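Local coordinates for siderophore-interacting protein (Aeromonas hydrophila, PDB 6K2L) that binds FAD and, as a member of the siderophore-interacting flavoprotein family, probably reduces ferric siderophores so that their iron can be released, at residues A45-M50 and A122-G127; R11-K16 and P33-Y38; L51-Q56 and R77-T82. The protein carries 1 engineered substitution. All blocks are in the same frame, centred on the assembly; numbering follows the deposited sequence.

Interaction 1 of 3, residues A45-M50 and A122-G127; sequences AHIKIM and AISGPG. With FAD (flavin-adenine dinucleotide), chain C.
Backbone bonds hold I49-M50 against A122-I123 as antiparallel neighbours, with M50 N giving its hydrogen to A122 O (2.9 Å) and S124 N giving its own almost straight to K48 O (2.9 Å). Past I123 the regular ladder is modified by a side chain. K48 N finds S124 OG (3.1 Å, 169° at the hydrogen) instead of a carbonyl, and the same hydroxyl donates to G125 O within the carbonyl plane, on a lone pair. Serine suits this place because one small group both accepts and donates; its chi1 of 85° sets OG between N and the carbonyl carbon. At the far end G127 N reaches H46 O (3.1 Å), and the return bond from H46 N is weak.

Apolar contacts lie on both faces. I49 CG2 meets I123 CG2 (3.9 Å) on one, while on the other the CB atoms of M50 and A122 touch; the methionine bends at chi3 to lay CE against the backbone between I123 and S124 (3.5 Å from I123 C).

The flavin is met through a methyl-on-ring contact of CH-pi kind. The H46 ring presents a face to the FAD methyl C7M, which sits 3.4 Å above the plane over the ring centre. Such strand pairing, with a flavin edge lying beside it, belongs to the FAD-binding antiparallel barrel of ferredoxin reductase-like flavoenzymes.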
loop_
_atom_site.group_PDB
_atom_site.type_symbol
_atom_site.label_atom_id
_atom_site.label_comp_id
_atom_site.label_asym_id
_atom_site.label_seq_id
_atom_site.Cartn_x
_atom_site.Cartn_y
_atom_site.Cartn_z
ATOM N N ALA A 45 -4.817 6.744 3.025
ATOM C CA ALA A 45 -5.213 8.110 2.764
ATOM C C ALA A 45 -6.334 8.543 3.714
ATOM O O ALA A 45 -6.884 7.749 4.483
ATOM C CB ALA A 45 -5.633 8.236 1.304
ATOM N N HIS A 46 -6.681 9.823 3.665
ATOM C CA HIS A 46 -7.852 10.335 4.359
ATOM C C HIS A 46 -9.068 10.257 3.463
ATOM O O HIS A 46 -8.963 10.285 2.237
ATOM C CB HIS A 46 -7.652 11.777 4.794
ATOM C CG HIS A 46 -6.294 12.029 5.338
ATOM N ND1 HIS A 46 -5.651 13.242 5.216
ATOM C CD2 HIS A 46 -5.443 11.212 6.008
ATOM C CE1 HIS A 46 -4.462 13.162 5.792
ATOM N NE2 HIS A 46 -4.310 11.940 6.280
ATOM N N ILE A 47 -10.225 10.138 4.094
ATOM C CA ILE A 47 -11.511 10.267 3.440
ATOM C C ILE A 47 -12.429 11.040 4.374
ATOM O O ILE A 47 -12.169 11.180 5.576
ATOM C CB ILE A 47 -12.137 8.906 3.089
ATOM C CG1 ILE A 47 -12.067 7.946 4.279
ATOM C CG2 ILE A 47 -11.437 8.295 1.909
ATOM C CD1 ILE A 47 -12.859 6.649 4.044
ATOM N N LYS A 48 -13.513 11.540 3.803
ATOM C CA LYS A 48 -14.653 12.019 4.557
ATOM C C LYS A 48 -15.705 10.922 4.519
ATOM O O LYS A 48 -16.040 10.433 3.435
ATOM C CB LYS A 48 -15.208 13.306 3.949
ATOM C CG LYS A 48 -14.238 14.467 3.909
ATOM C CD LYS A 48 -13.532 14.635 5.248
ATOM C CE LYS A 48 -13.210 16.089 5.533
ATOM N NZ LYS A 48 -14.498 16.850 5.747
ATOM N N ILE A 49 -16.201 10.509 5.693
ATOM C CA ILE A 49 -17.419 9.710 5.757
ATOM C C ILE A 49 -18.593 10.654 5.990
ATOM O O ILE A 49 -18.471 11.691 6.665
ATOM C CB ILE A 49 -17.349 8.602 6.836
ATOM C CG1 ILE A 49 -17.515 9.169 8.241
ATOM C CG2 ILE A 49 -16.110 7.745 6.670
ATOM C CD1 ILE A 49 -17.761 8.086 9.318
ATOM N N MET A 50 -19.714 10.328 5.375
ATOM C CA MET A 50 -20.901 11.163 5.419
ATOM C C MET A 50 -21.954 10.385 6.186
ATOM O O MET A 50 -22.374 9.304 5.763
ATOM C CB MET A 50 -21.369 11.520 4.010
ATOM C CG MET A 50 -20.408 12.446 3.269
ATOM S SD MET A 50 -20.661 12.586 1.463
ATOM C CE MET A 50 -19.432 11.417 0.886
ATOM N N ALA A 122 -21.736 6.354 3.547
ATOM C CA ALA A 122 -21.272 7.096 2.391
ATOM C C ALA A 122 -19.839 7.545 2.634
ATOM O O ALA A 122 -19.472 7.926 3.756
ATOM C CB ALA A 122 -22.171 8.295 2.114
ATOM N N ILE A 123 -19.012 7.464 1.593
ATOM C CA ILE A 123 -17.639 7.948 1.696
ATOM C C ILE A 123 -17.256 8.718 0.441
ATOM O O ILE A 123 -17.712 8.424 -0.672
ATOM C CB ILE A 123 -16.608 6.823 1.953
ATOM C CG1 ILE A 123 -16.529 5.876 0.757
ATOM C CG2 ILE A 123 -16.941 6.059 3.225
ATOM C CD1 ILE A 123 -15.140 5.407 0.483
ATOM N N SER A 124 -16.411 9.723 0.659
ATOM C CA SER A 124 -15.799 10.554 -0.365
ATOM C C SER A 124 -14.636 9.823 -1.023
ATOM O O SER A 124 -14.357 8.655 -0.739
ATOM C CB SER A 124 -15.270 11.820 0.268
ATOM O OG SER A 124 -13.972 11.521 0.765
ATOM N N GLY A 125 -13.893 10.531 -1.863
ATOM C CA GLY A 125 -12.668 10.010 -2.418
ATOM C C GLY A 125 -11.511 10.371 -1.514
ATOM O O GLY A 125 -11.688 11.056 -0.500
ATOM N N PRO A 126 -10.304 9.920 -1.852
ATOM C CA PRO A 126 -9.162 10.144 -0.965
ATOM C C PRO A 126 -8.484 11.489 -1.196
ATOM O O PRO A 126 -8.441 12.023 -2.307
ATOM C CB PRO A 126 -8.228 8.970 -1.299
ATOM C CG PRO A 126 -8.696 8.422 -2.629
ATOM C CD PRO A 126 -9.933 9.170 -3.059
ATOM N N GLY A 127 -7.988 12.059 -0.100
ATOM C CA GLY A 127 -7.120 13.224 -0.143
ATOM C C GLY A 127 -5.827 12.949 0.625
ATOM O O GLY A 127 -5.622 11.872 1.230
HETATM P PA FAD C . -17.371 13.807 17.736
HETATM O O1A FAD C . -18.831 13.971 17.454
HETATM O O2A FAD C . -16.418 14.557 16.795
HETATM O O5B FAD C . -16.909 14.298 19.211
HETATM C C5B FAD C . -17.639 13.923 20.399
HETATM C C4B FAD C . -16.782 14.008 21.645
HETATM O O4B FAD C . -15.932 12.843 21.748
HETATM C C3B FAD C . -15.846 15.208 21.773
HETATM O O3B FAD C . -15.754 15.613 23.138
HETATM C C2B FAD C . -14.514 14.659 21.242
HETATM O O2B FAD C . -13.348 15.289 21.767
HETATM C C1B FAD C . -14.563 13.213 21.722
HETATM N N9A FAD C . -13.904 12.296 20.825
HETATM C C8A FAD C . -13.949 12.311 19.454
HETATM N N7A FAD C . -13.283 11.331 18.887
HETATM C C5A FAD C . -12.778 10.617 19.964
HETATM C C6A FAD C . -11.984 9.459 20.042
HETATM N N6A FAD C . -11.575 8.774 18.972
HETATM N N1A FAD C . -11.641 9.011 21.277
HETATM C C2A FAD C . -12.067 9.691 22.347
HETATM N N3A FAD C . -12.830 10.789 22.393
HETATM C C4A FAD C . -13.156 11.200 21.164
HETATM N N1 FAD C . -10.440 8.693 13.980
HETATM C C2 FAD C . -10.555 7.332 13.977
HETATM O O2 FAD C . -11.154 6.726 14.868
HETATM N N3 FAD C . -9.977 6.592 12.957
HETATM C C4 FAD C . -9.267 7.094 11.895
HETATM O O4 FAD C . -8.806 6.333 11.043
HETATM C C4X FAD C . -9.160 8.543 11.895
HETATM N N5 FAD C . -8.498 9.122 10.899
HETATM C C5X FAD C . -8.393 10.490 10.910
HETATM C C6 FAD C . -7.683 11.109 9.889
HETATM C C7 FAD C . -7.522 12.491 9.861
HETATM C C7M FAD C . -6.764 13.122 8.720
HETATM C C8 FAD C . -8.117 13.279 10.865
HETATM C C8M FAD C . -8.007 14.784 10.848
HETATM C C9 FAD C . -8.843 12.662 11.879
HETATM C C9A FAD C . -8.977 11.281 11.916
HETATM N N10 FAD C . -9.672 10.633 12.958
HETATM C C10 FAD C . -9.774 9.256 12.986
HETATM C "C1'" FAD C . -10.270 11.416 14.054
HETATM C "C2'" FAD C . -11.799 11.467 14.035
HETATM O "O2'" FAD C . -12.288 12.288 12.970
HETATM C "C3'" FAD C . -12.280 12.024 15.378
HETATM O "O3'" FAD C . -12.083 11.024 16.374
HETATM C "C4'" FAD C . -13.742 12.469 15.397
HETATM O "O4'" FAD C . -13.905 13.451 16.424
HETATM C "C5'" FAD C . -14.675 11.295 15.601
HETATM O "O5'" FAD C . -16.035 11.739 15.440
HETATM P P FAD C . -17.172 11.287 16.436
HETATM O O1P FAD C . -18.496 11.622 15.736
HETATM O O2P FAD C . -17.026 9.894 16.856
HETATM O O3P FAD C . -16.978 12.266 17.685
#

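Interaction 2 of 3, residues R11-K16 and P33-Y38; sequences RLLTVK and PELADY
R11 sends its guanidinium group to the 3-10 segment and type I turn that carry E34, D37 and Y38; two oxygens meet its edge and a tyrosine ring lies over one face. In its plane, NE makes a nearly straight bond to E34 O, modelled short at 2.5 Å, although the donor stands above the carbonyl plane. NH2 also keeps D37 OD1 in the guanidinium plane (2.8 Å), forming a salt bridge, but the carboxylate is turned 76° and is met from above its own plane. Y38 CD1 lies 3.5 Å from R11 NH1, the ring standing nearly upright at 79°. The chi1 of -164° carries this ring away from its own backbone N and over the guanidinium; its OH goes to S124 O.

E34 crosses the arginine's aliphatic part at a slant, OE2 3.6 Å from R11 CG, and spends its charge on R9, which D37 OD2 also binds. Arginine suits the site, being long and flat with several N-H donors round its edge; NH1 additionally binds V7 O. Further along the strand, L13 and L35 cross at about a right angle, CD2 to CD2 at 3.7 Å.

The contact joins the first strand of the closed barrel to the loop between strands 25-31 and 46-51.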
loop_
_atom_site.group_PDB
_atom_site.type_symbol
_atom_site.label_atom_id
_atom_site.label_comp_id
_atom_site.label_asym_id
_atom_site.label_seq_id
_atom_site.Cartn_x
_atom_site.Cartn_y
_atom_site.Cartn_z
ATOM N N ARG A 11 -19.509 7.452 -2.774
ATOM C CA ARG A 11 -20.064 6.115 -2.933
ATOM C C ARG A 11 -20.715 5.652 -1.639
ATOM O O ARG A 11 -20.210 5.925 -0.544
ATOM C CB ARG A 11 -18.996 5.109 -3.345
ATOM C CG ARG A 11 -18.355 5.412 -4.651
ATOM C CD ARG A 11 -16.967 4.920 -4.587
ATOM N NE ARG A 11 -16.388 4.617 -5.896
ATOM C CZ ARG A 11 -15.616 5.460 -6.566
ATOM N NH1 ARG A 11 -15.363 6.667 -6.049
ATOM N NH2 ARG A 11 -15.091 5.092 -7.735
ATOM N N LEU A 12 -21.835 4.957 -1.778
ATOM C CA LEU A 12 -22.520 4.362 -0.643
ATOM C C LEU A 12 -22.070 2.918 -0.540
ATOM O O LEU A 12 -22.275 2.143 -1.477
ATOM C CB LEU A 12 -24.037 4.446 -0.803
ATOM C CG LEU A 12 -24.829 4.259 0.498
ATOM C CD1 LEU A 12 -24.628 5.446 1.462
ATOM C CD2 LEU A 12 -26.322 4.036 0.196
ATOM N N LEU A 13 -21.420 2.568 0.566
ATOM C CA LEU A 13 -20.927 1.217 0.776
ATOM C C LEU A 13 -21.753 0.538 1.851
ATOM O O LEU A 13 -22.434 1.193 2.652
ATOM C CB LEU A 13 -19.444 1.207 1.170
ATOM C CG LEU A 13 -18.561 2.237 0.456
ATOM C CD1 LEU A 13 -17.176 2.335 1.076
ATOM C CD2 LEU A 13 -18.466 1.877 -0.987
ATOM N N THR A 14 -21.667 -0.790 1.863
ATOM C CA THR A 14 -22.352 -1.622 2.835
ATOM C C THR A 14 -21.314 -2.306 3.722
ATOM O O THR A 14 -20.228 -2.678 3.260
ATOM C CB THR A 14 -23.234 -2.656 2.111
ATOM O OG1 THR A 14 -24.231 -1.978 1.330
ATOM C CG2 THR A 14 -23.921 -3.613 3.090
ATOM N N VAL A 15 -21.641 -2.465 4.999
ATOM C CA VAL A 15 -20.729 -3.174 5.887
ATOM C C VAL A 15 -20.781 -4.665 5.552
ATOM O O VAL A 15 -21.848 -5.283 5.541
ATOM C CB VAL A 15 -21.084 -2.916 7.360
ATOM C CG1 VAL A 15 -20.192 -3.765 8.272
ATOM C CG2 VAL A 15 -20.988 -1.431 7.689
ATOM N N LYS A 16 -19.633 -5.248 5.252
ATOM C CA LYS A 16 -19.499 -6.675 5.019
ATOM C C LYS A 16 -19.270 -7.422 6.324
ATOM O O LYS A 16 -19.989 -8.377 6.625
ATOM C CB LYS A 16 -18.341 -6.930 4.047
ATOM C CG LYS A 16 -18.356 -8.265 3.356
ATOM C CD LYS A 16 -17.459 -8.226 2.143
ATOM C CE LYS A 16 -16.368 -9.266 2.232
ATOM N NZ LYS A 16 -16.720 -10.513 1.493
ATOM N N PRO A 33 -19.805 -2.741 -5.353
ATOM C CA PRO A 33 -19.291 -2.797 -6.730
ATOM C C PRO A 33 -18.810 -1.448 -7.237
ATOM O O PRO A 33 -18.007 -1.406 -8.176
ATOM C CB PRO A 33 -20.498 -3.314 -7.525
ATOM C CG PRO A 33 -21.277 -4.120 -6.497
ATOM C CD PRO A 33 -21.161 -3.305 -5.243
ATOM N N GLU A 34 -19.250 -0.353 -6.625
ATOM C CA GLU A 34 -18.718 0.973 -6.909
ATOM C C GLU A 34 -17.262 1.160 -6.464
ATOM O O GLU A 34 -16.695 2.237 -6.699
ATOM C CB GLU A 34 -19.592 2.010 -6.211
ATOM C CG GLU A 34 -20.652 2.632 -7.081
ATOM C CD GLU A 34 -21.437 3.672 -6.319
ATOM O OE1 GLU A 34 -22.125 3.296 -5.333
ATOM O OE2 GLU A 34 -21.332 4.868 -6.687
ATOM N N LEU A 35 -16.652 0.174 -5.796
ATOM C CA LEU A 35 -15.252 0.292 -5.399
ATOM C C LEU A 35 -14.286 -0.112 -6.509
ATOM O O LEU A 35 -13.077 0.091 -6.355
ATOM C CB LEU A 35 -14.982 -0.554 -4.150
ATOM C CG LEU A 35 -15.622 0.024 -2.884
ATOM C CD1 LEU A 35 -15.255 -0.799 -1.668
ATOM C CD2 LEU A 35 -15.223 1.492 -2.726
ATOM N N ALA A 36 -14.797 -0.640 -7.628
ATOM C CA ALA A 36 -13.944 -1.179 -8.681
ATOM C C ALA A 36 -13.065 -0.103 -9.325
ATOM O O ALA A 36 -11.906 -0.362 -9.662
ATOM C CB ALA A 36 -14.812 -1.871 -9.731
ATOM N N ASP A 37 -13.579 1.110 -9.498
ATOM C CA ASP A 37 -12.768 2.189 -10.050
ATOM C C ASP A 37 -12.258 3.158 -8.979
ATOM O O ASP A 37 -11.777 4.249 -9.315
ATOM C CB ASP A 37 -13.561 2.954 -11.107
ATOM C CG ASP A 37 -14.899 3.387 -10.598
ATOM O OD1 ASP A 37 -15.229 2.959 -9.478
ATOM O OD2 ASP A 37 -15.621 4.133 -11.296
ATOM N N TYR A 38 -12.363 2.792 -7.712
ATOM C CA TYR A 38 -11.913 3.673 -6.642
ATOM C C TYR A 38 -10.401 3.848 -6.729
ATOM O O TYR A 38 -9.683 2.855 -6.886
ATOM C CB TYR A 38 -12.306 3.090 -5.279
ATOM C CG TYR A 38 -12.231 4.082 -4.139
ATOM C CD1 TYR A 38 -13.263 4.970 -3.896
ATOM C CD2 TYR A 38 -11.124 4.121 -3.302
ATOM C CE1 TYR A 38 -13.189 5.873 -2.852
ATOM C CE2 TYR A 38 -11.040 5.012 -2.270
ATOM C CZ TYR A 38 -12.072 5.886 -2.043
ATOM O OH TYR A 38 -11.992 6.804 -1.019
#

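Interaction 3 of 3, residues L51-Q56 and R77-T82; sequences LPQPGQ and RPIMRT. With FAD (flavin-adenine dinucleotide), chain C.
Q53 puts a side-chain amide where a strand would use its backbone: its NE2 is directed at R77 O, modelled at 2.3 Å, too short to be trusted, and has S75 O as a second partner. Q53 N is taken up by Q56 OE1 (2.6 Å), which braces the type I turn Q53-Q56. One antiparallel hydrogen-bonded pair precedes it: L51 N meets I79 O nearly straight, whereas the bond from I79 N to L51 O (2.9 Å) is bent, 131° at the hydrogen, as fits strands parting here. P52 and P78, neighbours in register, suit this point, having no N-H for further sheet bonding.

I79 is long enough to carry CD1 against the departing loop, meeting P52 O (3.4 Å), Q53 CA and P54 CD. L51 CD1 lies on R81 CG (4.1 Å), the chains crossing at about a right angle.

R81 bends at chi2 (-70°) and turns its guanidinium to the FAD pyrophosphate: NE binds O1P (3.0 Å) and NH2 binds O1A (2.9 Å), one per phosphate, while NH1 rests on M80 O and E256. T82 O accepts from the ribityl O2'. R81, with T84 also bonding FAD, is consistent with the Arg-x-aromatic-Ser/Thr motif of the ferredoxin reductase-like family.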
loop_
_atom_site.group_PDB
_atom_site.type_symbol
_atom_site.label_atom_id
_atom_site.label_comp_id
_atom_site.label_asym_id
_atom_site.label_seq_id
_atom_site.Cartn_x
_atom_site.Cartn_y
_atom_site.Cartn_z
ATOM N N LEU A 51 -22.335 10.903 7.301
ATOM C CA LEU A 51 -23.328 10.323 8.168
ATOM C C LEU A 51 -24.612 11.143 8.091
ATOM O O LEU A 51 -24.577 12.338 7.783
ATOM C CB LEU A 51 -22.821 10.273 9.618
ATOM C CG LEU A 51 -21.568 9.380 9.734
ATOM C CD1 LEU A 51 -20.541 9.890 10.771
ATOM C CD2 LEU A 51 -21.933 7.932 10.030
ATOM N N PRO A 52 -25.753 10.512 8.319
ATOM C CA PRO A 52 -27.013 11.251 8.410
ATOM C C PRO A 52 -27.011 12.262 9.548
ATOM O O PRO A 52 -26.347 12.093 10.569
ATOM C CB PRO A 52 -28.043 10.145 8.669
ATOM C CG PRO A 52 -27.197 8.962 9.205
ATOM C CD PRO A 52 -25.950 9.057 8.419
ATOM N N GLN A 53 -27.787 13.324 9.357
ATOM C CA GLN A 53 -28.093 14.270 10.417
ATOM C C GLN A 53 -29.058 13.645 11.421
ATOM O O GLN A 53 -29.646 12.587 11.168
ATOM C CB GLN A 53 -28.715 15.526 9.828
ATOM C CG GLN A 53 -27.960 16.162 8.706
ATOM C CD GLN A 53 -28.821 17.177 7.954
ATOM O OE1 GLN A 53 -29.759 17.778 8.519
ATOM N NE2 GLN A 53 -28.519 17.365 6.672
ATOM N N PRO A 54 -29.249 14.290 12.576
ATOM C CA PRO A 54 -30.258 13.798 13.530
ATOM C C PRO A 54 -31.616 13.522 12.920
ATOM O O PRO A 54 -32.242 12.512 13.261
ATOM C CB PRO A 54 -30.331 14.934 14.560
ATOM C CG PRO A 54 -28.952 15.544 14.549
ATOM C CD PRO A 54 -28.416 15.367 13.149
ATOM N N GLY A 55 -32.102 14.378 12.031
ATOM C CA GLY A 55 -33.411 14.075 11.477
ATOM C C GLY A 55 -33.433 13.174 10.252
ATOM O O GLY A 55 -34.478 13.091 9.597
ATOM N N GLN A 56 -32.348 12.480 9.912
ATOM C CA GLN A 56 -32.358 11.664 8.704
ATOM C C GLN A 56 -32.182 10.183 9.024
ATOM O O GLN A 56 -31.504 9.805 9.981
ATOM C CB GLN A 56 -31.269 12.104 7.726
ATOM C CG GLN A 56 -31.259 13.592 7.382
ATOM C CD GLN A 56 -29.996 13.971 6.640
ATOM O OE1 GLN A 56 -28.897 13.547 7.018
ATOM N NE2 GLN A 56 -30.140 14.732 5.553
ATOM N N ARG A 77 -27.503 18.154 3.436
ATOM C CA ARG A 77 -26.081 17.892 3.598
ATOM C C ARG A 77 -25.824 16.943 4.770
ATOM O O ARG A 77 -26.345 17.165 5.869
ATOM C CB ARG A 77 -25.353 19.221 3.831
ATOM C CG ARG A 77 -23.893 19.266 3.341
ATOM C CD ARG A 77 -23.034 20.283 4.152
ATOM N NE ARG A 77 -23.629 21.626 4.138
ATOM C CZ ARG A 77 -23.642 22.452 3.086
ATOM N NH1 ARG A 77 -23.075 22.099 1.929
ATOM N NH2 ARG A 77 -24.229 23.645 3.201
ATOM N N PRO A 78 -25.026 15.903 4.587
ATOM C CA PRO A 78 -24.701 15.012 5.700
ATOM C C PRO A 78 -23.676 15.642 6.641
ATOM O O PRO A 78 -22.977 16.600 6.306
ATOM C CB PRO A 78 -24.132 13.771 4.996
ATOM C CG PRO A 78 -23.579 14.277 3.751
ATOM C CD PRO A 78 -24.436 15.449 3.319
ATOM N N ILE A 79 -23.608 15.089 7.850
ATOM C CA ILE A 79 -22.512 15.390 8.763
ATOM C C ILE A 79 -21.266 14.681 8.258
ATOM O O ILE A 79 -21.338 13.558 7.741
ATOM C CB ILE A 79 -22.862 14.959 10.197
ATOM C CG1 ILE A 79 -24.196 15.578 10.616
ATOM C CG2 ILE A 79 -21.771 15.362 11.174
ATOM C CD1 ILE A 79 -24.808 14.864 11.791
ATOM N N MET A 80 -20.121 15.345 8.350
ATOM C CA MET A 80 -18.886 14.796 7.816
ATOM C C MET A 80 -17.916 14.519 8.949
ATOM O O MET A 80 -17.836 15.291 9.913
ATOM C CB MET A 80 -18.267 15.754 6.819
ATOM C CG MET A 80 -19.313 16.331 5.901
ATOM S SD MET A 80 -19.319 15.407 4.369
ATOM C CE MET A 80 -17.914 16.229 3.612
ATOM N N ARG A 81 -17.213 13.390 8.846
ATOM C CA ARG A 81 -16.076 13.122 9.714
ATOM C C ARG A 81 -14.912 12.668 8.854
ATOM O O ARG A 81 -15.109 12.021 7.828
ATOM C CB ARG A 81 -16.378 12.040 10.765
ATOM C CG ARG A 81 -17.461 12.422 11.779
ATOM C CD ARG A 81 -16.983 13.485 12.700
ATOM N NE ARG A 81 -17.899 13.786 13.800
ATOM C CZ ARG A 81 -18.792 14.781 13.780
ATOM N NH1 ARG A 81 -18.910 15.528 12.700
ATOM N NH2 ARG A 81 -19.543 15.042 14.845
ATOM N N THR A 82 -13.693 12.966 9.299
ATOM C CA THR A 82 -12.493 12.527 8.602
ATOM C C THR A 82 -11.997 11.201 9.164
ATOM O O THR A 82 -11.908 11.033 10.382
ATOM C CB THR A 82 -11.392 13.572 8.709
ATOM O OG1 THR A 82 -11.896 14.809 8.206
ATOM C CG2 THR A 82 -10.181 13.140 7.855
HETATM P PA FAD C . -17.371 13.807 17.736
HETATM O O1A FAD C . -18.831 13.971 17.454
HETATM O O2A FAD C . -16.418 14.557 16.795
HETATM O O5B FAD C . -16.909 14.298 19.211
HETATM C C5B FAD C . -17.639 13.923 20.399
HETATM C C4B FAD C . -16.782 14.008 21.645
HETATM O O4B FAD C . -15.932 12.843 21.748
HETATM C C3B FAD C . -15.846 15.208 21.773
HETATM O O3B FAD C . -15.754 15.613 23.138
HETATM C C2B FAD C . -14.514 14.659 21.242
HETATM O O2B FAD C . -13.348 15.289 21.767
HETATM C C1B FAD C . -14.563 13.213 21.722
HETATM N N9A FAD C . -13.904 12.296 20.825
HETATM C C8A FAD C . -13.949 12.311 19.454
HETATM N N7A FAD C . -13.283 11.331 18.887
HETATM C C5A FAD C . -12.778 10.617 19.964
HETATM C C6A FAD C . -11.984 9.459 20.042
HETATM N N6A FAD C . -11.575 8.774 18.972
HETATM N N1A FAD C . -11.641 9.011 21.277
HETATM C C2A FAD C . -12.067 9.691 22.347
HETATM N N3A FAD C . -12.830 10.789 22.393
HETATM C C4A FAD C . -13.156 11.200 21.164
HETATM N N1 FAD C . -10.440 8.693 13.980
HETATM C C2 FAD C . -10.555 7.332 13.977
HETATM O O2 FAD C . -11.154 6.726 14.868
HETATM N N3 FAD C . -9.977 6.592 12.957
HETATM C C4 FAD C . -9.267 7.094 11.895
HETATM O O4 FAD C . -8.806 6.333 11.043
HETATM C C4X FAD C . -9.160 8.543 11.895
HETATM N N5 FAD C . -8.498 9.122 10.899
HETATM C C5X FAD C . -8.393 10.490 10.910
HETATM C C6 FAD C . -7.683 11.109 9.889
HETATM C C7 FAD C . -7.522 12.491 9.861
HETATM C C7M FAD C . -6.764 13.122 8.720
HETATM C C8 FAD C . -8.117 13.279 10.865
HETATM C C8M FAD C . -8.007 14.784 10.848
HETATM C C9 FAD C . -8.843 12.662 11.879
HETATM C C9A FAD C . -8.977 11.281 11.916
HETATM N N10 FAD C . -9.672 10.633 12.958
HETATM C C10 FAD C . -9.774 9.256 12.986
HETATM C "C1'" FAD C . -10.270 11.416 14.054
HETATM C "C2'" FAD C . -11.799 11.467 14.035
HETATM O "O2'" FAD C . -12.288 12.288 12.970
HETATM C "C3'" FAD C . -12.280 12.024 15.378
HETATM O "O3'" FAD C . -12.083 11.024 16.374
HETATM C "C4'" FAD C . -13.742 12.469 15.397
HETATM O "O4'" FAD C . -13.905 13.451 16.424
HETATM C "C5'" FAD C . -14.675 11.295 15.601
HETATM O "O5'" FAD C . -16.035 11.739 15.440
HETATM P P FAD C . -17.172 11.287 16.436
HETATM O O1P FAD C . -18.496 11.622 15.736
HETATM O O2P FAD C . -17.026 9.894 16.856
HETATM O O3P FAD C . -16.978 12.266 17.685
#

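All three contacts belong to one antiparallel barrel. Interactions 1 and 2 have centres about 12 Å apart and join where strands 120-123 and 11-20 run side by side: I123 N lies 2.9 Å from R11 O, and Y38 OH of interaction 2 lies 3.0 Å from S124 O of interaction 1, both probable hydrogen bonds. Interactions 1 and 3, with centres about 13 Å apart, share the pairing of strands 46-51 and 79-89, with I49 N 2.8 Å from R81 O. These two contacts touch FAD, one at the flavin ring methyl and the other at the pyrophosphate, ribityl chain and flavin ring. Interaction 2 is more remote, the Y38 side chain being about 12 Å from the cofactor, and has no touch with interaction 3.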